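Local coordinates for protein glia-derived nexin (Homo sapiens, PDB 4DY0) that inhibits serine proteases, namely thrombin, trypsin and urokinase, binds heparin, and promotes neurite extension by inhibiting thrombin, at residues A[9-13]-A[367-371]; A[33-39]-A[321-325]; A[43-48]-A[62-67]; A[92-96]-A[114-118]. All coordinates share one frame; numbering follows the deposited sequence.

Contact 1 of 4, residues A[9-13]-A[367-371]; sequences EELGS and TGAVL
Ser13 OG is held between two partners. The backbone N of Val370 donates to it over 3.0 Å in a nearly straight bond (167°), and the hydroxyl in turn donates to Glu9 OE1, one helical turn earlier, at 3.1 Å. Serine suits the spot because one compact hydroxyl can accept from a strand and donate to a carboxylate. Glu9 reaches the seam by a folded path: CG stands anti to the backbone N (chi1 -179°), which brings it to 3.6 Å from Thr367 O, and a bend at chi2 then lays the carboxylate against Ala369, OE1 ending 3.1 Å from Ala369 CB. The small methyl lets the acid come this close. Thr367 OG1 accepts from Ala369 N at 3.2 Å, an ST turn, and is also hydrogen-bonded to His364, while Gly368 takes a positive phi that would press a CB against the preceding carbonyl. Set between its own helix, strand 369-376 and Ile76 of helix 70-81, the buried Glu9 carboxylate is met by Ser13 OG and His37 ND1. Replacing Glu9 by alanine is likely to leave both donors without their shared acceptor and to open a gap beside Ala369. Since His37 NE2 also bonds Asn77 OD1, the imidazole may well be doubly protonated, making this a charged link inside the serpin body.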
loop_
_atom_site.group_PDB
_atom_site.type_symbol
_atom_site.label_atom_id
_atom_site.label_comp_id
_atom_site.label_asym_id
_atom_site.label_seq_id
_atom_site.Cartn_x
_atom_site.Cartn_y
_atom_site.Cartn_z
ATOM N N GLU A 9 -13.804 -4.477 -4.331
ATOM C CA GLU A 9 -12.395 -4.120 -4.261
ATOM C C GLU A 9 -12.231 -2.617 -4.402
ATOM O O GLU A 9 -11.386 -2.006 -3.744
ATOM C CB GLU A 9 -11.603 -4.835 -5.352
ATOM C CG GLU A 9 -10.119 -4.531 -5.324
ATOM C CD GLU A 9 -9.512 -4.702 -3.940
ATOM O OE1 GLU A 9 -8.545 -3.974 -3.623
ATOM O OE2 GLU A 9 -10.005 -5.555 -3.168
ATOM N N GLU A 10 -13.053 -2.022 -5.262
ATOM C CA GLU A 10 -13.015 -0.587 -5.492
ATOM C C GLU A 10 -13.268 0.187 -4.201
ATOM O O GLU A 10 -12.579 1.164 -3.909
ATOM C CB GLU A 10 -14.038 -0.199 -6.554
ATOM C CG GLU A 10 -13.529 0.829 -7.538
ATOM C CD GLU A 10 -14.272 0.782 -8.857
ATOM O OE1 GLU A 10 -13.628 0.503 -9.894
ATOM O OE2 GLU A 10 -15.498 1.016 -8.854
ATOM N N LEU A 11 -14.259 -0.251 -3.432
ATOM C CA LEU A 11 -14.566 0.393 -2.160
ATOM C C LEU A 11 -13.352 0.355 -1.238
ATOM O O LEU A 11 -12.989 1.362 -0.623
ATOM C CB LEU A 11 -15.761 -0.286 -1.484
ATOM C CG LEU A 11 -17.125 -0.060 -2.142
ATOM C CD1 LEU A 11 -18.173 -0.994 -1.557
ATOM C CD2 LEU A 11 -17.552 1.391 -1.992
ATOM N N GLY A 12 -12.724 -0.813 -1.151
ATOM C CA GLY A 12 -11.578 -1.005 -0.275
ATOM C C GLY A 12 -10.360 -0.213 -0.712
ATOM O O GLY A 12 -9.699 0.429 0.108
ATOM N N SER A 13 -10.057 -0.262 -2.006
ATOM C CA SER A 13 -8.908 0.455 -2.539
ATOM C C SER A 13 -9.070 1.961 -2.382
ATOM O O SER A 13 -8.115 2.660 -2.056
ATOM C CB SER A 13 -8.657 0.088 -4.004
ATOM O OG SER A 13 -7.737 -0.988 -4.098
ATOM N N THR A 367 -8.391 -7.942 -10.538
ATOM C CA THR A 367 -9.290 -7.569 -9.450
ATOM C C THR A 367 -9.461 -6.059 -9.342
ATOM O O THR A 367 -10.427 -5.577 -8.752
ATOM C CB THR A 367 -8.781 -8.085 -8.097
ATOM O OG1 THR A 367 -7.498 -7.510 -7.825
ATOM C CG2 THR A 367 -8.665 -9.590 -8.112
ATOM N N GLY A 368 -8.516 -5.317 -9.905
ATOM C CA GLY A 368 -8.507 -3.868 -9.767
ATOM C C GLY A 368 -7.877 -3.410 -8.460
ATOM O O GLY A 368 -7.839 -2.219 -8.171
ATOM N N ALA A 369 -7.371 -4.350 -7.667
ATOM C CA ALA A 369 -6.795 -4.009 -6.368
ATOM C C ALA A 369 -5.558 -3.141 -6.523
ATOM O O ALA A 369 -4.690 -3.428 -7.345
ATOM C CB ALA A 369 -6.463 -5.263 -5.579
ATOM N N VAL A 370 -5.482 -2.076 -5.731
ATOM C CA VAL A 370 -4.298 -1.226 -5.710
ATOM C C VAL A 370 -3.385 -1.689 -4.587
ATOM O O VAL A 370 -3.600 -1.354 -3.423
ATOM C CB VAL A 370 -4.664 0.256 -5.504
ATOM C CG1 VAL A 370 -3.424 1.130 -5.615
ATOM C CG2 VAL A 370 -5.713 0.685 -6.527
ATOM N N LEU A 371 -2.372 -2.471 -4.941
ATOM C CA LEU A 371 -1.482 -3.081 -3.960
ATOM C C LEU A 371 -0.507 -2.070 -3.357
ATOM O O LEU A 371 -0.172 -2.151 -2.177
ATOM C CB LEU A 371 -0.719 -4.242 -4.598
ATOM C CG LEU A 371 -1.590 -5.182 -5.439
ATOM C CD1 LEU A 371 -0.760 -6.280 -6.086
ATOM C CD2 LEU A 371 -2.705 -5.777 -4.599
#

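Contact 2 of 4, residues A[33-39]-A[321-325]; sequences VISPHGI and LQKAK. With SO4 (sulfate ion), chain D.
The side-chain amide of Gln322 lies with Ser35 CB under one face, Ile34 CG2 almost level with its plane beside OE1, and Ile39 CG1 coming in toward NE2 from the other side of the plane. This is the region known in serpins as the shutter, where the start of helix 36-47 backs onto a strand of the central sheet. Ser35 N donates to Gln322 OE1 over 2.8 Å, very straight at 176° but from well out of the carbonyl plane, on the side where Ser35 CB lies, and NE2 returns a bond to Ser35 O at 3.2 Å. That carbonyl also accepts from Ile39 N. Ser35, the N-cap residue, accepts from Gly38 N through OG, which is also bonded to Leu371 O of strand 369-376. Glutamine suits the place because its extended chain, CG anti to the backbone N (chi1 177°), carries a donor and an acceptor side by side; NE2 also bonds Asn166. A leucine here would probably leave Ser35 N and Asn166 OD1 without their buried partners. At Gly38 a CB would collide with NE2. Farther along, Ala324 CB packs 3.7 Å from Val33 CG1, and a water joins Val33 O (2.7 Å) to Gln322 O.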
loop_
_atom_site.group_PDB
_atom_site.type_symbol
_atom_site.label_atom_id
_atom_site.label_comp_id
_atom_site.label_asym_id
_atom_site.label_seq_id
_atom_site.Cartn_x
_atom_site.Cartn_y
_atom_site.Cartn_z
ATOM N N VAL A 33 4.922 5.427 1.123
ATOM C CA VAL A 33 4.551 4.216 0.406
ATOM C C VAL A 33 3.542 3.419 1.212
ATOM O O VAL A 33 3.859 2.875 2.269
ATOM C CB VAL A 33 5.773 3.342 0.079
ATOM C CG1 VAL A 33 5.370 2.188 -0.834
ATOM C CG2 VAL A 33 6.852 4.187 -0.571
ATOM N N ILE A 34 2.322 3.372 0.695
ATOM C CA ILE A 34 1.193 2.757 1.366
ATOM C C ILE A 34 0.672 1.604 0.518
ATOM O O ILE A 34 0.922 1.548 -0.694
ATOM C CB ILE A 34 0.052 3.784 1.509
ATOM C CG1 ILE A 34 0.445 4.892 2.490
ATOM C CG2 ILE A 34 -1.239 3.112 1.921
ATOM C CD1 ILE A 34 0.721 4.400 3.875
ATOM N N SER A 35 -0.049 0.683 1.149
ATOM C CA SER A 35 -0.781 -0.335 0.410
ATOM C C SER A 35 -2.271 -0.132 0.624
ATOM O O SER A 35 -2.812 -0.545 1.645
ATOM C CB SER A 35 -0.382 -1.735 0.856
ATOM O OG SER A 35 -1.197 -2.695 0.212
ATOM N N PRO A 36 -2.940 0.533 -0.330
ATOM C CA PRO A 36 -4.362 0.831 -0.157
ATOM C C PRO A 36 -5.188 -0.421 0.117
ATOM O O PRO A 36 -6.081 -0.401 0.967
ATOM C CB PRO A 36 -4.752 1.452 -1.500
ATOM C CG PRO A 36 -3.480 2.095 -1.983
ATOM C CD PRO A 36 -2.388 1.140 -1.555
ATOM N N HIS A 37 -4.896 -1.501 -0.596
ATOM C CA HIS A 37 -5.630 -2.741 -0.389
ATOM C C HIS A 37 -5.345 -3.334 0.987
ATOM O O HIS A 37 -6.235 -3.895 1.631
ATOM C CB HIS A 37 -5.295 -3.768 -1.463
ATOM C CG HIS A 37 -5.954 -5.090 -1.240
ATOM N ND1 HIS A 37 -7.230 -5.367 -1.680
ATOM C CD2 HIS A 37 -5.527 -6.203 -0.598
ATOM C CE1 HIS A 37 -7.554 -6.599 -1.332
ATOM N NE2 HIS A 37 -6.537 -7.127 -0.675
ATOM N N GLY A 38 -4.094 -3.219 1.427
ATOM C CA GLY A 38 -3.704 -3.697 2.749
ATOM C C GLY A 38 -4.472 -2.967 3.835
ATOM O O GLY A 38 -4.787 -3.533 4.883
ATOM N N ILE A 39 -4.771 -1.700 3.584
ATOM C CA ILE A 39 -5.560 -0.915 4.517
ATOM C C ILE A 39 -6.969 -1.496 4.594
ATOM O O ILE A 39 -7.520 -1.676 5.679
ATOM C CB ILE A 39 -5.588 0.573 4.107
ATOM C CG1 ILE A 39 -4.196 1.187 4.295
ATOM C CG2 ILE A 39 -6.621 1.335 4.912
ATOM C CD1 ILE A 39 -4.141 2.685 4.075
ATOM N N LEU A 321 0.131 -0.761 12.226
ATOM C CA LEU A 321 1.368 -0.495 11.498
ATOM C C LEU A 321 1.404 -1.163 10.135
ATOM O O LEU A 321 1.215 -2.374 10.014
ATOM C CB LEU A 321 2.570 -0.956 12.315
ATOM C CG LEU A 321 2.621 -0.412 13.740
ATOM C CD1 LEU A 321 3.688 -1.135 14.539
ATOM C CD2 LEU A 321 2.864 1.088 13.737
ATOM N N GLN A 322 1.651 -0.359 9.108
ATOM C CA GLN A 322 1.838 -0.874 7.763
ATOM C C GLN A 322 3.224 -0.512 7.252
ATOM O O GLN A 322 3.652 0.640 7.351
ATOM C CB GLN A 322 0.779 -0.318 6.813
ATOM C CG GLN A 322 0.960 -0.776 5.376
ATOM C CD GLN A 322 -0.156 -0.304 4.469
ATOM O OE1 GLN A 322 -0.113 0.808 3.932
ATOM N NE2 GLN A 322 -1.167 -1.155 4.285
ATOM N N LYS A 323 3.927 -1.502 6.714
ATOM C CA LYS A 323 5.208 -1.259 6.072
ATOM C C LYS A 323 5.172 -1.812 4.657
ATOM O O LYS A 323 4.820 -2.969 4.440
ATOM C CB LYS A 323 6.343 -1.891 6.870
ATOM C CG LYS A 323 7.727 -1.456 6.422
ATOM C CD LYS A 323 8.727 -1.564 7.565
ATOM C CE LYS A 323 10.124 -1.157 7.123
ATOM N NZ LYS A 323 11.032 -1.009 8.292
ATOM N N ALA A 324 5.524 -0.972 3.695
ATOM C CA ALA A 324 5.477 -1.357 2.293
ATOM C C ALA A 324 6.853 -1.183 1.687
ATOM O O ALA A 324 7.538 -0.196 1.956
ATOM C CB ALA A 324 4.444 -0.521 1.539
ATOM N N LYS A 325 7.259 -2.148 0.872
ATOM C CA LYS A 325 8.599 -2.140 0.306
ATOM C C LYS A 325 8.588 -2.717 -1.103
ATOM O O LYS A 325 8.197 -3.864 -1.310
ATOM C CB LYS A 325 9.547 -2.935 1.204
ATOM C CG LYS A 325 10.976 -3.034 0.701
ATOM C CD LYS A 325 11.898 -3.503 1.818
ATOM C CE LYS A 325 13.308 -3.725 1.325
ATOM N NZ LYS A 325 14.222 -4.068 2.450
HETATM S S SO4 D . 13.795 -3.112 6.528
HETATM O O1 SO4 D . 15.027 -2.827 5.758
HETATM O O2 SO4 D . 12.792 -2.059 6.257
HETATM O O3 SO4 D . 13.252 -4.426 6.114
HETATM O O4 SO4 D . 14.109 -3.127 7.976
HETATM O O HOH W 1 3.499 2.564 4.948
#

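Contact 3 of 4, residues A[43-48]-A[62-67]; sequences LGMLQL and MRYGVN
Gln47 reaches from the last turn of helix 36-47 to the loop after helix 52-62 and holds two of its backbone groups at once. Gln47 OE1 accepts from Val66 N over 2.7 Å at 168°, and Gln47 NE2 donates to Tyr64 O at 2.9 Å, the carbonyl lying in the plane of the Gln47 amide and the donor in that of the carbonyl. Both ends of a flat amide are thereby fixed, so its rotation is settled. A chi1 of -146°, off the staggered values, accompanies this reach and suggests some strain paid for the paired bonds. Glutamine is apt because it offers a donor and an acceptor in one group, which can meet both a backbone N-H and a carbonyl of an irregular loop. Beneath the amide the packing is tight. Met62 SD touches Leu43 CB at 3.5 Å, and its chain, bent at chi3, tucks CE to 3.7 Å from Gly44 N. The bendable thioether lets SD and CE make both contacts at once. Val66 CG2 lies 3.7 Å from Gly44 CA, and the side chains of Leu48 and Val66 cross at about a right angle, CD1 to CG1 3.4 Å. Toward solvent the contact thins: Gly65 and the poorly ordered Asn67 give it little surface. The contact sits among several helices: from the loop, Tyr64 rests on Leu8 and Leu11 of helix 5-26; from the helix 36-47 side, Leu48 touches Asn111 and Phe115 of helix 105-115, and Gln47 and Leu43 both meet Leu58 of helix 52-62.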
loop_
_atom_site.group_PDB
_atom_site.type_symbol
_atom_site.label_atom_id
_atom_site.label_comp_id
_atom_site.label_asym_id
_atom_site.label_seq_id
_atom_site.Cartn_x
_atom_site.Cartn_y
_atom_site.Cartn_z
ATOM N N LEU A 43 -8.809 -3.242 7.950
ATOM C CA LEU A 43 -10.091 -2.822 8.500
ATOM C C LEU A 43 -11.049 -4.013 8.588
ATOM O O LEU A 43 -11.818 -4.130 9.539
ATOM C CB LEU A 43 -10.702 -1.683 7.676
ATOM C CG LEU A 43 -9.984 -0.320 7.694
ATOM C CD1 LEU A 43 -10.644 0.669 6.733
ATOM C CD2 LEU A 43 -9.929 0.271 9.103
ATOM N N GLY A 44 -10.996 -4.897 7.597
ATOM C CA GLY A 44 -11.790 -6.123 7.626
ATOM C C GLY A 44 -11.410 -7.002 8.808
ATOM O O GLY A 44 -12.271 -7.480 9.550
ATOM N N MET A 45 -10.111 -7.207 8.984
ATOM C CA MET A 45 -9.594 -7.947 10.122
ATOM C C MET A 45 -10.198 -7.440 11.428
ATOM O O MET A 45 -10.712 -8.221 12.224
ATOM C CB MET A 45 -8.067 -7.844 10.163
ATOM C CG MET A 45 -7.377 -8.697 9.105
ATOM S SD MET A 45 -5.751 -8.090 8.599
ATOM C CE MET A 45 -5.014 -7.727 10.186
ATOM N N LEU A 46 -10.138 -6.128 11.636
ATOM C CA LEU A 46 -10.680 -5.512 12.847
ATOM C C LEU A 46 -12.206 -5.581 12.915
ATOM O O LEU A 46 -12.780 -5.620 14.000
ATOM C CB LEU A 46 -10.228 -4.052 12.954
ATOM C CG LEU A 46 -8.743 -3.820 13.225
ATOM C CD1 LEU A 46 -8.438 -2.341 13.253
ATOM C CD2 LEU A 46 -8.345 -4.466 14.534
ATOM N N GLN A 47 -12.869 -5.583 11.764
ATOM C CA GLN A 47 -14.324 -5.629 11.764
ATOM C C GLN A 47 -14.813 -6.970 12.316
ATOM O O GLN A 47 -15.862 -7.047 12.952
ATOM C CB GLN A 47 -14.882 -5.390 10.365
ATOM C CG GLN A 47 -16.196 -4.637 10.373
ATOM C CD GLN A 47 -16.983 -4.814 9.093
ATOM O OE1 GLN A 47 -17.612 -5.852 8.878
ATOM N NE2 GLN A 47 -16.965 -3.795 8.238
ATOM N N LEU A 48 -14.030 -8.016 12.069
ATOM C CA LEU A 48 -14.323 -9.356 12.556
ATOM C C LEU A 48 -14.476 -9.418 14.073
ATOM O O LEU A 48 -15.177 -10.285 14.594
ATOM C CB LEU A 48 -13.213 -10.316 12.120
ATOM C CG LEU A 48 -13.442 -11.283 10.951
ATOM C CD1 LEU A 48 -14.592 -10.864 10.049
ATOM C CD2 LEU A 48 -12.150 -11.455 10.157
ATOM N N MET A 62 -16.091 1.618 5.649
ATOM C CA MET A 62 -15.794 0.622 4.627
ATOM C C MET A 62 -16.959 0.479 3.659
ATOM O O MET A 62 -16.783 0.075 2.512
ATOM C CB MET A 62 -15.473 -0.723 5.276
ATOM C CG MET A 62 -14.206 -0.701 6.112
ATOM S SD MET A 62 -14.114 -2.101 7.239
ATOM C CE MET A 62 -14.054 -3.475 6.085
ATOM N N ARG A 63 -18.153 0.819 4.131
ATOM C CA ARG A 63 -19.349 0.755 3.302
ATOM C C ARG A 63 -19.743 -0.691 3.014
ATOM O O ARG A 63 -20.430 -0.967 2.034
ATOM C CB ARG A 63 -19.150 1.533 1.997
ATOM C CG ARG A 63 -19.114 3.047 2.169
ATOM C CD ARG A 63 -18.877 3.757 0.843
ATOM N N TYR A 64 -19.298 -1.608 3.868
ATOM C CA TYR A 64 -19.734 -3.001 3.796
ATOM C C TYR A 64 -19.367 -3.777 5.053
ATOM O O TYR A 64 -18.475 -3.377 5.804
ATOM C CB TYR A 64 -19.160 -3.702 2.562
ATOM C CG TYR A 64 -17.650 -3.809 2.541
ATOM C CD1 TYR A 64 -16.884 -2.908 1.812
ATOM C CD2 TYR A 64 -16.992 -4.815 3.240
ATOM C CE1 TYR A 64 -15.511 -3.002 1.777
ATOM C CE2 TYR A 64 -15.609 -4.915 3.213
ATOM C CZ TYR A 64 -14.877 -4.005 2.479
ATOM O OH TYR A 64 -13.504 -4.089 2.440
ATOM N N GLY A 65 -20.066 -4.883 5.280
ATOM C CA GLY A 65 -19.763 -5.762 6.402
ATOM C C GLY A 65 -19.035 -7.000 5.917
ATOM O O GLY A 65 -19.355 -7.541 4.857
ATOM N N VAL A 66 -18.048 -7.450 6.686
ATOM C CA VAL A 66 -17.280 -8.629 6.305
ATOM C C VAL A 66 -18.162 -9.875 6.270
ATOM O O VAL A 66 -18.058 -10.687 5.352
ATOM C CB VAL A 66 -16.086 -8.861 7.240
ATOM C CG1 VAL A 66 -15.373 -10.151 6.868
ATOM C CG2 VAL A 66 -15.129 -7.689 7.164
ATOM N N ASN A 67 -19.024 -10.022 7.274
ATOM C CA ASN A 67 -20.002 -11.106 7.291
ATOM C C ASN A 67 -20.931 -10.989 6.092
ATOM O O ASN A 67 -21.688 -10.026 5.985
ATOM C CB ASN A 67 -20.838 -11.068 8.573
ATOM C CG ASN A 67 -20.086 -11.584 9.783
ATOM O OD1 ASN A 67 -18.875 -11.790 9.741
ATOM N ND2 ASN A 67 -20.809 -11.793 10.878
#

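Contact 4 of 4, residues A[92-96]-A[114-118]; sequences ANAVF and VFQCE
A chi1 of -72° places Asn93 CG beside its own backbone N and swings the amide along the sheet toward the end of helix 105-115, where ND2 makes a weak bond to Phe115 O at 3.3 Å. On the same face Cys117 SG, anti to its backbone N (chi1 178°), comes to 3.6 Å from Val95 CG2. The two strands run parallel and form a beta-alpha-beta crossover through helix 105-115. Their pairing rests on two bonds that flank Ala94: Glu118 N donates to Asn93 O at 2.9 Å, and Val95 N to Glu118 O at 2.7 Å. A CA-H...O contact from Ala94 CA to Glu118 O, 3.1 Å, adds to this ladder. Gln116 makes the turn out of the helix with positive phi. Residue types follow the two faces. Cys117 and Asn93 lie against Met45 of helix 36-47, where compact side chains fit, while Ala94 keeps its face low beneath Trp137 of helix 127-141. Glu118, on Ala94's face, leads its carboxylate away to a salt bridge with Arg120, which would help offset the nearby Glu141. The buried Asn93 amide is met at OD1 by Asn166 and, weakly, at ND2 by Phe115 O, and is thus tied into a polar chain through Asn166.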
loop_
_atom_site.group_PDB
_atom_site.type_symbol
_atom_site.label_atom_id
_atom_site.label_comp_id
_atom_site.label_asym_id
_atom_site.label_seq_id
_atom_site.Cartn_x
_atom_site.Cartn_y
_atom_site.Cartn_z
ATOM N N ALA A 92 2.143 -10.009 4.755
ATOM C CA ALA A 92 2.135 -10.563 6.098
ATOM C C ALA A 92 1.164 -9.789 6.965
ATOM O O ALA A 92 1.350 -8.595 7.208
ATOM C CB ALA A 92 3.528 -10.526 6.697
ATOM N N ASN A 93 0.121 -10.471 7.426
ATOM C CA ASN A 93 -0.879 -9.851 8.283
ATOM C C ASN A 93 -0.930 -10.520 9.651
ATOM O O ASN A 93 -0.979 -11.744 9.750
ATOM C CB ASN A 93 -2.254 -9.885 7.613
ATOM C CG ASN A 93 -2.359 -8.916 6.451
ATOM O OD1 ASN A 93 -1.760 -7.842 6.469
ATOM N ND2 ASN A 93 -3.126 -9.288 5.436
ATOM N N ALA A 94 -0.917 -9.714 10.706
ATOM C CA ALA A 94 -0.938 -10.254 12.057
ATOM C C ALA A 94 -1.654 -9.347 13.048
ATOM O O ALA A 94 -1.522 -8.118 13.003
ATOM C CB ALA A 94 0.477 -10.540 12.536
ATOM N N VAL A 95 -2.422 -9.969 13.937
ATOM C CA VAL A 95 -2.994 -9.278 15.079
ATOM C C VAL A 95 -2.257 -9.748 16.323
ATOM O O VAL A 95 -2.419 -10.895 16.756
ATOM C CB VAL A 95 -4.493 -9.578 15.242
ATOM C CG1 VAL A 95 -5.034 -8.891 16.487
ATOM C CG2 VAL A 95 -5.259 -9.127 14.011
ATOM N N PHE A 96 -1.430 -8.870 16.883
ATOM C CA PHE A 96 -0.662 -9.202 18.075
ATOM C C PHE A 96 -1.422 -8.808 19.324
ATOM O O PHE A 96 -1.733 -7.635 19.529
ATOM C CB PHE A 96 0.707 -8.528 18.047
ATOM C CG PHE A 96 1.622 -9.081 17.004
ATOM C CD1 PHE A 96 1.743 -8.461 15.770
ATOM C CD2 PHE A 96 2.351 -10.233 17.245
ATOM C CE1 PHE A 96 2.585 -8.976 14.799
ATOM C CE2 PHE A 96 3.193 -10.750 16.280
ATOM C CZ PHE A 96 3.310 -10.117 15.051
ATOM N N VAL A 114 -10.138 -15.580 5.684
ATOM C CA VAL A 114 -10.459 -14.474 4.786
ATOM C C VAL A 114 -9.286 -13.544 4.461
ATOM O O VAL A 114 -9.151 -13.091 3.325
ATOM C CB VAL A 114 -11.628 -13.630 5.331
ATOM C CG1 VAL A 114 -11.855 -12.405 4.454
ATOM C CG2 VAL A 114 -12.889 -14.471 5.429
ATOM N N PHE A 115 -8.448 -13.258 5.455
ATOM C CA PHE A 115 -7.408 -12.238 5.300
ATOM C C PHE A 115 -5.987 -12.776 5.438
ATOM O O PHE A 115 -5.029 -11.999 5.491
ATOM C CB PHE A 115 -7.620 -11.091 6.301
ATOM C CG PHE A 115 -8.939 -10.388 6.149
ATOM C CD1 PHE A 115 -9.182 -9.571 5.054
ATOM C CD2 PHE A 115 -9.933 -10.537 7.101
ATOM C CE1 PHE A 115 -10.393 -8.922 4.907
ATOM C CE2 PHE A 115 -11.151 -9.889 6.962
ATOM C CZ PHE A 115 -11.381 -9.079 5.863
ATOM N N GLN A 116 -5.850 -14.100 5.483
ATOM C CA GLN A 116 -4.554 -14.724 5.738
ATOM C C GLN A 116 -3.866 -13.974 6.869
ATOM O O GLN A 116 -2.684 -13.646 6.793
ATOM C CB GLN A 116 -3.676 -14.727 4.482
ATOM C CG GLN A 116 -4.361 -15.265 3.238
ATOM C CD GLN A 116 -5.399 -14.305 2.681
ATOM O OE1 GLN A 116 -6.403 -14.724 2.105
ATOM N NE2 GLN A 116 -5.161 -13.007 2.854
ATOM N N CYS A 117 -4.636 -13.693 7.914
ATOM C CA CYS A 117 -4.150 -12.942 9.056
ATOM C C CYS A 117 -3.954 -13.865 10.246
ATOM O O CYS A 117 -4.842 -14.645 10.599
ATOM C CB CYS A 117 -5.144 -11.841 9.421
ATOM S SG CYS A 117 -4.682 -10.860 10.869
ATOM N N GLU A 118 -2.785 -13.779 10.863
ATOM C CA GLU A 118 -2.493 -14.585 12.029
ATOM C C GLU A 118 -2.766 -13.789 13.288
ATOM O O GLU A 118 -2.319 -12.653 13.427
ATOM C CB GLU A 118 -1.038 -15.047 12.010
ATOM C CG GLU A 118 -0.641 -15.785 10.746
ATOM C CD GLU A 118 0.418 -16.834 11.004
ATOM O OE1 GLU A 118 0.811 -17.532 10.046
ATOM O OE2 GLU A 118 0.846 -16.966 12.170
#

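In the fold
The centre of contact 2 lies about 3 Å from that of the chain; contact 1, about 11 Å out, is also buried, while contacts 3 and 4 lie farther out and only contact 3 has an exposed residue among those that touch. Contacts 1 and 2 are joined through Glu9 with His37 and Leu371 with Ser35, so polar links run from the N-terminal helix to the start of helix 36-47. That helix is shared by contacts 2 and 3, which use its two ends. Met45, on segment 43-48, packs on Cys117 of contact 4, and Asn166 bonds side-chain amides in both contacts 2 and 4. Side-chain-to-backbone bonding marks contacts 1 to 3, whereas strand pairing dominates contact 4.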